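Local coordinates for macrodomain protein (Streptomyces coelicolor, PDB 5E3B) that probably removes ADP-ribose from modified targets such as thymidine in DNA, as a hydrolase of the macrodomain family, at residues V129-A134 with T166-P171; G38-A43 with E137-L142; A100-Q105 with T124-V129. All coordinates share one frame; numbering follows the deposited sequence.

Contact 1: V129-A134 with T166-P171; sequences VADRAA and TRRGIP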
loop_
_atom_site.group_PDB
_atom_site.type_symbol
_atom_site.label_atom_id
_atom_site.label_comp_id
_atom_site.label_asym_id
_atom_site.label_seq_id
_atom_site.Cartn_x
_atom_site.Cartn_y
_atom_site.Cartn_z
ATOM N N VAL A 129 3.830 1.044 7.450
ATOM C CA VAL A 129 3.491 -0.310 7.052
ATOM C C VAL A 129 4.422 -1.303 7.710
ATOM O O VAL A 129 4.001 -2.336 8.182
ATOM C CB VAL A 129 3.496 -0.426 5.504
ATOM C CG1 VAL A 129 3.418 -1.853 5.042
ATOM C CG2 VAL A 129 2.316 0.357 4.917
ATOM N N ALA A 130 5.736 -1.005 7.650
ATOM C CA ALA A 130 6.716 -1.866 8.249
ATOM C C ALA A 130 6.462 -2.034 9.737
ATOM O O ALA A 130 6.533 -3.144 10.219
ATOM C CB ALA A 130 8.091 -1.407 7.996
ATOM N N ASP A 131 6.199 -0.937 10.452
ATOM C CA ASP A 131 5.899 -1.068 11.920
ATOM C C ASP A 131 4.772 -2.052 12.137
ATOM O O ASP A 131 4.765 -2.910 13.035
ATOM C CB ASP A 131 5.606 0.269 12.547
ATOM C CG ASP A 131 6.796 1.284 12.422
ATOM O OD1 ASP A 131 7.973 0.856 12.362
ATOM O OD2 ASP A 131 6.541 2.504 12.293
ATOM N N ARG A 132 3.677 -1.866 11.379
ATOM C CA ARG A 132 2.460 -2.719 11.577
ATOM C C ARG A 132 2.663 -4.133 11.137
ATOM O O ARG A 132 2.256 -5.110 11.797
ATOM C CB ARG A 132 1.302 -2.004 10.891
ATOM C CG ARG A 132 -0.107 -2.567 11.062
ATOM C CD ARG A 132 -0.580 -2.382 12.492
ATOM N NE ARG A 132 -1.960 -2.910 12.587
ATOM C CZ ARG A 132 -2.377 -3.803 13.502
ATOM N NH1 ARG A 132 -1.603 -4.304 14.423
ATOM N NH2 ARG A 132 -3.664 -4.186 13.449
ATOM N N ALA A 133 3.384 -4.342 10.007
ATOM C CA ALA A 133 3.684 -5.675 9.527
ATOM C C ALA A 133 4.599 -6.377 10.469
ATOM O O ALA A 133 4.368 -7.579 10.740
ATOM C CB ALA A 133 4.267 -5.614 8.088
ATOM N N ALA A 134 5.500 -5.673 11.114
ATOM C CA ALA A 134 6.389 -6.373 12.074
ATOM C C ALA A 134 5.585 -6.888 13.258
ATOM O O ALA A 134 5.696 -8.047 13.614
ATOM C CB ALA A 134 7.479 -5.480 12.493
ATOM N N THR A 166 12.355 -4.457 3.467
ATOM C CA THR A 166 13.383 -5.493 3.441
ATOM C C THR A 166 14.415 -5.368 4.556
ATOM O O THR A 166 14.717 -6.397 5.233
ATOM C CB THR A 166 14.078 -5.493 2.028
ATOM O OG1 THR A 166 13.018 -5.668 1.092
ATOM C CG2 THR A 166 15.002 -6.692 1.988
ATOM N N ARG A 167 14.829 -4.145 4.827
ATOM C CA ARG A 167 15.835 -3.837 5.843
ATOM C C ARG A 167 15.388 -4.346 7.215
ATOM O O ARG A 167 16.197 -4.706 8.054
ATOM C CB ARG A 167 16.071 -2.345 5.915
ATOM C CG ARG A 167 17.251 -1.888 6.778
ATOM C CD ARG A 167 17.330 -0.379 6.904
ATOM N NE ARG A 167 16.090 0.151 7.458
ATOM C CZ ARG A 167 15.777 0.216 8.743
ATOM N NH1 ARG A 167 14.580 0.641 9.070
ATOM N NH2 ARG A 167 16.615 -0.200 9.701
ATOM N N ARG A 168 14.108 -4.370 7.425
ATOM C CA ARG A 168 13.574 -4.899 8.685
ATOM C C ARG A 168 13.223 -6.331 8.706
ATOM O O ARG A 168 12.665 -6.790 9.716
ATOM C CB ARG A 168 12.415 -4.029 9.041
ATOM C CG ARG A 168 13.068 -2.788 9.577
ATOM C CD ARG A 168 12.113 -1.864 10.068
ATOM N NE ARG A 168 11.344 -2.287 11.265
ATOM C CZ ARG A 168 10.348 -1.493 11.643
ATOM N NH1 ARG A 168 10.144 -0.355 10.998
ATOM N NH2 ARG A 168 9.613 -1.786 12.659
ATOM N N GLY A 169 13.616 -7.088 7.701
ATOM C CA GLY A 169 13.343 -8.475 7.625
ATOM C C GLY A 169 11.905 -8.831 7.255
ATOM O O GLY A 169 11.549 -9.994 7.368
ATOM N N ILE A 170 11.171 -7.887 6.708
ATOM C CA ILE A 170 9.785 -8.131 6.315
ATOM C C ILE A 170 9.783 -8.699 4.881
ATOM O O ILE A 170 10.272 -8.047 3.952
ATOM C CB ILE A 170 8.950 -6.887 6.419
ATOM C CG1 ILE A 170 8.901 -6.407 7.906
ATOM C CG2 ILE A 170 7.554 -7.103 5.848
ATOM C CD1 ILE A 170 8.457 -5.013 7.933
ATOM N N PRO A 171 9.161 -9.876 4.683
ATOM C CA PRO A 171 9.075 -10.384 3.308
ATOM C C PRO A 171 8.218 -9.450 2.413
ATOM O O PRO A 171 7.152 -9.007 2.821
ATOM C CB PRO A 171 8.362 -11.712 3.448
ATOM C CG PRO A 171 8.416 -12.070 4.945
ATOM C CD PRO A 171 8.507 -10.778 5.664
#

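Contact 2: G38-A43 with E137-L142; sequences GVKMIA and EASVHL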
loop_
_atom_site.group_PDB
_atom_site.type_symbol
_atom_site.label_atom_id
_atom_site.label_comp_id
_atom_site.label_asym_id
_atom_site.label_seq_id
_atom_site.Cartn_x
_atom_site.Cartn_y
_atom_site.Cartn_z
ATOM N N GLY A 38 0.306 -17.224 6.639
ATOM C CA GLY A 38 0.575 -16.270 7.665
ATOM C C GLY A 38 -0.190 -14.997 7.299
ATOM O O GLY A 38 -0.917 -14.984 6.314
ATOM N N VAL A 39 -0.044 -14.000 8.119
ATOM C CA VAL A 39 -0.785 -12.743 7.957
ATOM C C VAL A 39 -0.203 -12.120 6.714
ATOM O O VAL A 39 1.029 -12.103 6.530
ATOM C CB VAL A 39 -0.618 -11.824 9.172
ATOM C CG1 VAL A 39 -1.321 -10.512 8.944
ATOM C CG2 VAL A 39 -1.170 -12.536 10.431
ATOM N N LYS A 40 -1.087 -11.579 5.924
ATOM C CA LYS A 40 -0.748 -10.870 4.659
ATOM C C LYS A 40 -1.220 -9.427 4.741
ATOM O O LYS A 40 -2.374 -9.150 5.155
ATOM C CB LYS A 40 -1.438 -11.566 3.508
ATOM C CG LYS A 40 -0.812 -12.947 3.289
ATOM C CD LYS A 40 -1.702 -13.885 2.502
ATOM C CE LYS A 40 -2.810 -14.564 3.314
ATOM N NZ LYS A 40 -2.436 -15.721 4.179
ATOM N N MET A 41 -0.369 -8.509 4.226
ATOM C CA MET A 41 -0.719 -7.104 4.179
ATOM C C MET A 41 -0.465 -6.626 2.787
ATOM O O MET A 41 0.639 -6.717 2.292
ATOM C CB MET A 41 0.053 -6.277 5.169
ATOM C CG MET A 41 -0.380 -4.866 5.158
ATOM S SD MET A 41 0.569 -3.865 6.286
ATOM C CE MET A 41 0.053 -4.448 7.856
ATOM N N ILE A 42 -1.534 -6.091 2.187
ATOM C CA ILE A 42 -1.496 -5.575 0.815
ATOM C C ILE A 42 -1.402 -4.064 0.890
ATOM O O ILE A 42 -2.332 -3.432 1.356
ATOM C CB ILE A 42 -2.732 -6.024 0.082
ATOM C CG1 ILE A 42 -2.851 -7.561 0.098
ATOM C CG2 ILE A 42 -2.792 -5.460 -1.298
ATOM C CD1 ILE A 42 -4.252 -7.966 -0.094
ATOM N N ALA A 43 -0.296 -3.472 0.433
ATOM C CA ALA A 43 -0.052 -2.056 0.599
ATOM C C ALA A 43 -0.033 -1.401 -0.742
ATOM O O ALA A 43 0.577 -1.939 -1.706
ATOM C CB ALA A 43 1.319 -1.829 1.247
ATOM N N GLU A 137 3.523 -9.880 12.303
ATOM C CA GLU A 137 4.359 -10.913 11.657
ATOM C C GLU A 137 3.838 -11.163 10.240
ATOM O O GLU A 137 3.692 -12.287 9.763
ATOM C CB GLU A 137 4.351 -12.200 12.508
ATOM C CG GLU A 137 5.093 -11.953 13.813
ATOM C CD GLU A 137 5.327 -13.231 14.635
ATOM O OE1 GLU A 137 4.958 -14.345 14.185
ATOM O OE2 GLU A 137 5.881 -13.088 15.743
ATOM N N ALA A 138 3.588 -10.086 9.510
ATOM C CA ALA A 138 2.996 -10.197 8.211
ATOM C C ALA A 138 4.037 -10.140 7.095
ATOM O O ALA A 138 5.023 -9.443 7.201
ATOM C CB ALA A 138 1.975 -9.102 8.019
ATOM N N SER A 139 3.679 -10.782 5.981
ATOM C CA SER A 139 4.369 -10.443 4.722
ATOM C C SER A 139 3.632 -9.328 4.004
ATOM O O SER A 139 2.398 -9.149 4.218
ATOM C CB SER A 139 4.416 -11.679 3.836
ATOM O OG SER A 139 3.150 -12.218 3.550
ATOM N N VAL A 140 4.352 -8.581 3.153
ATOM C CA VAL A 140 3.797 -7.400 2.489
ATOM C C VAL A 140 3.747 -7.641 0.973
ATOM O O VAL A 140 4.665 -8.277 0.434
ATOM C CB VAL A 140 4.567 -6.140 2.871
ATOM C CG1 VAL A 140 4.108 -4.982 2.065
ATOM C CG2 VAL A 140 4.378 -5.887 4.380
ATOM N N HIS A 141 2.661 -7.215 0.342
ATOM C CA HIS A 141 2.292 -7.523 -1.060
ATOM C C HIS A 141 1.893 -6.233 -1.698
ATOM O O HIS A 141 0.956 -5.527 -1.243
ATOM C CB HIS A 141 1.157 -8.556 -1.023
ATOM C CG HIS A 141 1.578 -9.811 -0.346
ATOM N ND1 HIS A 141 2.205 -10.845 -1.013
ATOM C CD2 HIS A 141 1.588 -10.158 0.959
ATOM C CE1 HIS A 141 2.500 -11.799 -0.173
ATOM N NE2 HIS A 141 2.191 -11.394 1.047
ATOM N N LEU A 142 2.672 -5.817 -2.745
ATOM C CA LEU A 142 2.486 -4.544 -3.340
ATOM C C LEU A 142 2.377 -4.642 -4.864
ATOM O O LEU A 142 3.096 -5.400 -5.478
ATOM C CB LEU A 142 3.614 -3.543 -3.040
ATOM C CG LEU A 142 4.051 -3.191 -1.596
ATOM C CD1 LEU A 142 5.230 -4.013 -1.315
ATOM C CD2 LEU A 142 4.275 -1.696 -1.409
HETATM O O HOH W 1 2.703 -14.020 5.537
HETATM O O HOH W 2 2.039 -14.438 10.125
#

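Contact 3: A100-Q105 with T124-V129; sequences ANMIGQ and TALGRV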
loop_
_atom_site.group_PDB
_atom_site.type_symbol
_atom_site.label_atom_id
_atom_site.label_comp_id
_atom_site.label_asym_id
_atom_site.label_seq_id
_atom_site.Cartn_x
_atom_site.Cartn_y
_atom_site.Cartn_z
ATOM N N ALA A 100 -3.460 -1.900 3.383
ATOM C CA ALA A 100 -2.884 -0.691 3.900
ATOM C C ALA A 100 -3.045 0.374 2.832
ATOM O O ALA A 100 -2.412 0.334 1.767
ATOM C CB ALA A 100 -1.350 -0.865 4.198
ATOM N N ASN A 101 -3.964 1.296 3.077
ATOM C CA ASN A 101 -4.173 2.420 2.219
ATOM C C ASN A 101 -3.171 3.543 2.617
ATOM O O ASN A 101 -3.298 4.165 3.677
ATOM C CB ASN A 101 -5.582 2.992 2.358
ATOM C CG ASN A 101 -6.728 2.061 1.963
ATOM O OD1 ASN A 101 -6.631 1.163 1.147
ATOM N ND2 ASN A 101 -7.865 2.293 2.644
ATOM N N MET A 102 -2.137 3.700 1.804
ATOM C CA MET A 102 -1.012 4.622 2.067
ATOM C C MET A 102 -1.292 5.944 1.340
ATOM O O MET A 102 -1.432 5.920 0.125
ATOM C CB MET A 102 0.295 4.107 1.551
ATOM C CG MET A 102 0.697 2.770 2.158
ATOM S SD MET A 102 2.386 2.218 1.702
ATOM C CE MET A 102 2.138 1.847 0.023
ATOM N N ILE A 103 -1.252 7.052 2.043
ATOM C CA ILE A 103 -1.452 8.344 1.343
ATOM C C ILE A 103 -0.095 8.788 0.840
ATOM O O ILE A 103 0.700 9.414 1.610
ATOM C CB ILE A 103 -2.119 9.383 2.274
ATOM C CG1 ILE A 103 -3.431 8.897 2.899
ATOM C CG2 ILE A 103 -2.344 10.650 1.442
ATOM C CD1 ILE A 103 -4.446 8.309 1.925
ATOM N N GLY A 104 0.173 8.449 -0.412
ATOM C CA GLY A 104 1.505 8.635 -0.939
ATOM C C GLY A 104 1.585 9.518 -2.110
ATOM O O GLY A 104 2.712 9.897 -2.491
ATOM N N GLN A 105 0.449 9.833 -2.730
ATOM C CA GLN A 105 0.398 10.548 -4.009
ATOM C C GLN A 105 -0.293 11.883 -3.761
ATOM O O GLN A 105 -1.366 11.958 -3.165
ATOM C CB GLN A 105 -0.358 9.728 -5.046
ATOM C CG GLN A 105 -0.660 10.484 -6.290
ATOM C CD GLN A 105 -1.556 9.701 -7.163
ATOM O OE1 GLN A 105 -1.828 8.530 -6.882
ATOM N NE2 GLN A 105 -2.121 10.348 -8.158
ATOM N N THR A 124 7.626 7.610 4.548
ATOM C CA THR A 124 6.963 7.642 5.827
ATOM C C THR A 124 5.894 6.524 5.917
ATOM O O THR A 124 5.797 5.747 6.879
ATOM C CB THR A 124 6.345 9.005 6.081
ATOM O OG1 THR A 124 7.478 9.948 6.161
ATOM C CG2 THR A 124 5.584 9.049 7.336
ATOM N N ALA A 125 5.119 6.444 4.857
ATOM C CA ALA A 125 4.024 5.470 4.826
ATOM C C ALA A 125 4.504 4.074 4.826
ATOM O O ALA A 125 3.987 3.186 5.519
ATOM C CB ALA A 125 3.120 5.681 3.585
ATOM N N LEU A 126 5.515 3.810 4.019
ATOM C CA LEU A 126 6.118 2.503 4.056
ATOM C C LEU A 126 6.757 2.124 5.360
ATOM O O LEU A 126 6.729 0.944 5.762
ATOM C CB LEU A 126 7.155 2.308 2.929
ATOM C CG LEU A 126 6.646 2.276 1.463
ATOM C CD1 LEU A 126 7.792 2.434 0.486
ATOM C CD2 LEU A 126 5.980 0.930 1.193
ATOM N N GLY A 127 7.344 3.091 6.052
ATOM C CA GLY A 127 7.806 2.836 7.384
ATOM C C GLY A 127 6.728 2.471 8.360
ATOM O O GLY A 127 6.862 1.558 9.204
ATOM N N ARG A 128 5.598 3.169 8.233
ATOM C CA ARG A 128 4.447 2.800 9.026
ATOM C C ARG A 128 3.855 1.420 8.728
ATOM O O ARG A 128 3.401 0.712 9.641
ATOM C CB ARG A 128 3.371 3.864 8.919
ATOM C CG ARG A 128 3.868 5.146 9.494
ATOM C CD ARG A 128 2.853 6.257 9.505
ATOM N NE ARG A 128 3.480 7.459 10.077
ATOM C CZ ARG A 128 2.859 8.638 10.239
ATOM N NH1 ARG A 128 1.562 8.757 9.944
ATOM N NH2 ARG A 128 3.542 9.708 10.715
ATOM N N VAL A 129 3.830 1.044 7.450
ATOM C CA VAL A 129 3.491 -0.310 7.052
ATOM C C VAL A 129 4.422 -1.303 7.710
ATOM O O VAL A 129 4.001 -2.336 8.182
ATOM C CB VAL A 129 3.496 -0.426 5.504
ATOM C CG1 VAL A 129 3.418 -1.853 5.042
ATOM C CG2 VAL A 129 2.316 0.357 4.917
#

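Contact 1: V129-A134 with T166-P171
Arg168 CG and Ile170 CG1 both stand anti to their own carbonyl carbons, and from there the two side chains reach helix 119-136: Ile170 (chi1 -63°) settles its CD1 on Ala130, and Arg168, its chain bent at chi3 (66°), carries its guanidinium to Asp131. The setting is the α/β/α macrodomain fold, here the connection that leaves helix 154-166 and leads into strand 172-176 of the central sheet. A type I turn from Thr166 to Gly169 reverses the chain, and Gly169, at positive phi, follows Arg168 before Ile170 is delivered to the inner side.

The apolar half of the contact is small and close. Ile170 CD1 lies 3.6 Å from Ala130 CB and 4.2 Å from Ala133 CB, two alanines one helical turn apart, while Leu165 and Val140 also touch the isoleucine. Methyl side chains let the loop come near the helix backbone: Ile170 CD1 is 3.5 Å from Ala130 O.

Toward solvent, charge takes over. Ala130 CB sits over one face of the Arg168 guanidinium, 3.8 Å from NH1, and the carboxylate of Asp131 meets its edge, the two planes turned 47° apart. Both terminal nitrogens converge on a single oxygen in this salt bridge. Arg168 NH1 donates to Asp131 OD1 at 2.8 Å nearly along the C-O bond direction, and Arg168 NH2 reaches the anti lone pair of the same Asp131 OD1 at 3.1 Å.

Contact 2: G38-A43 with E137-L142
Ala43 CB and Leu142 CD2 meet at 4.0 Å, and at the opposite end of the paired segments Val39 CG1 rests 3.7 Å from Ala138 CB. Met41 and Val140 share one face of the sheet. In one of its two conformers, Met41 chi1 of -177° leads the chain away from Val140 toward helix 119-136, where Val129, Arg132 and Leu136 receive it.

These side chains ride on two parallel strands, 40-47 and 139-143, within the macrodomain's mixed sheet. Four backbone bonds seal the pairing of Lys40, Met41 and Ile42 with Ser139, Val140 and His141. Met41 N donates to Ser139 O and His141 N to Met41 O, flanked by Ser139 N to Val39 O and Ala43 N to His141 O.

The face of Lys40, Ser139 and His141 carries the polar groups. His141 NE2 donates to Ser139 OG at 2.8 Å, 16° off the ring plane, and ND1 is bonded to Tyr175 OH, so both nitrogens hold the imidazole. Where the pair begins, water 1 accepts from Ser139 OG and donates to Val39 O, and water 2 joins Val39 N to Glu137 O. Lys40, folded at chi3 and chi4, turns NZ back to Gly38 O at 2.7 Å and to Val36 O.

Contact 3: A100-Q105 with T124-V129
Strand 100-105 and helix 124-129 run nearly antiparallel, 164° between their directions, with their axes 8.4 Å apart and Met102 and Ala125 the closest CA pair at 5.8 Å. The close approach goes with an alanine where the backbones are nearest. Met102 CB lies against Ala125 CB at 3.8 Å, the alanine methyl lying alongside the chain from CB to SD.

Met102 CG is trans to the carbonyl carbon (chi1 -59°) and the chain stays extended through chi2, which brings Met102 SD to Val129 CG2 at 3.7 Å and to Leu126 CD2 at 3.9 Å, two directions about a right angle apart. A bend at chi3 then keeps CE beside the same leucine methyl. The side chains of Met102 and Val129 cross at about a right angle.

This is a helix laid on one face of the central sheet in the α/β/α macrodomain sandwich. Asn101, next along the strand, points to the opposite face, where its side-chain amide bonds to His44, Gln89 and Pro67 O. Leu126 also packs on Leu160, Ile161 and Leu165 of helix 154-166, continuing the apolar layer to a second helix. At the other end of the contact, Ala100 CB meets Val129 CG2 at 3.9 Å.

Helix 119-136 and the sheet tie the three contacts together. The ranges of contacts 1 and 3 overlap at Val129, which packs in contact 3 but not across contact 1; its CG1 lies 3.7 Å from Met41 SD of contact 2 in one of the two Met41 conformers. Contact 2 is joined to both others through backbone: Pro171 O of contact 1 lies 2.9 Å from Val140 N, and Ile42 O lies 2.8 Å from Ala100 N of contact 3, both probable hydrogen bonds. The centre of contact 2 stands about 9 Å from that of contact 1 and about 13 Å from that of contact 3. A bound sodium ion lies about 9 Å from the side chain of Leu142, in contact 2.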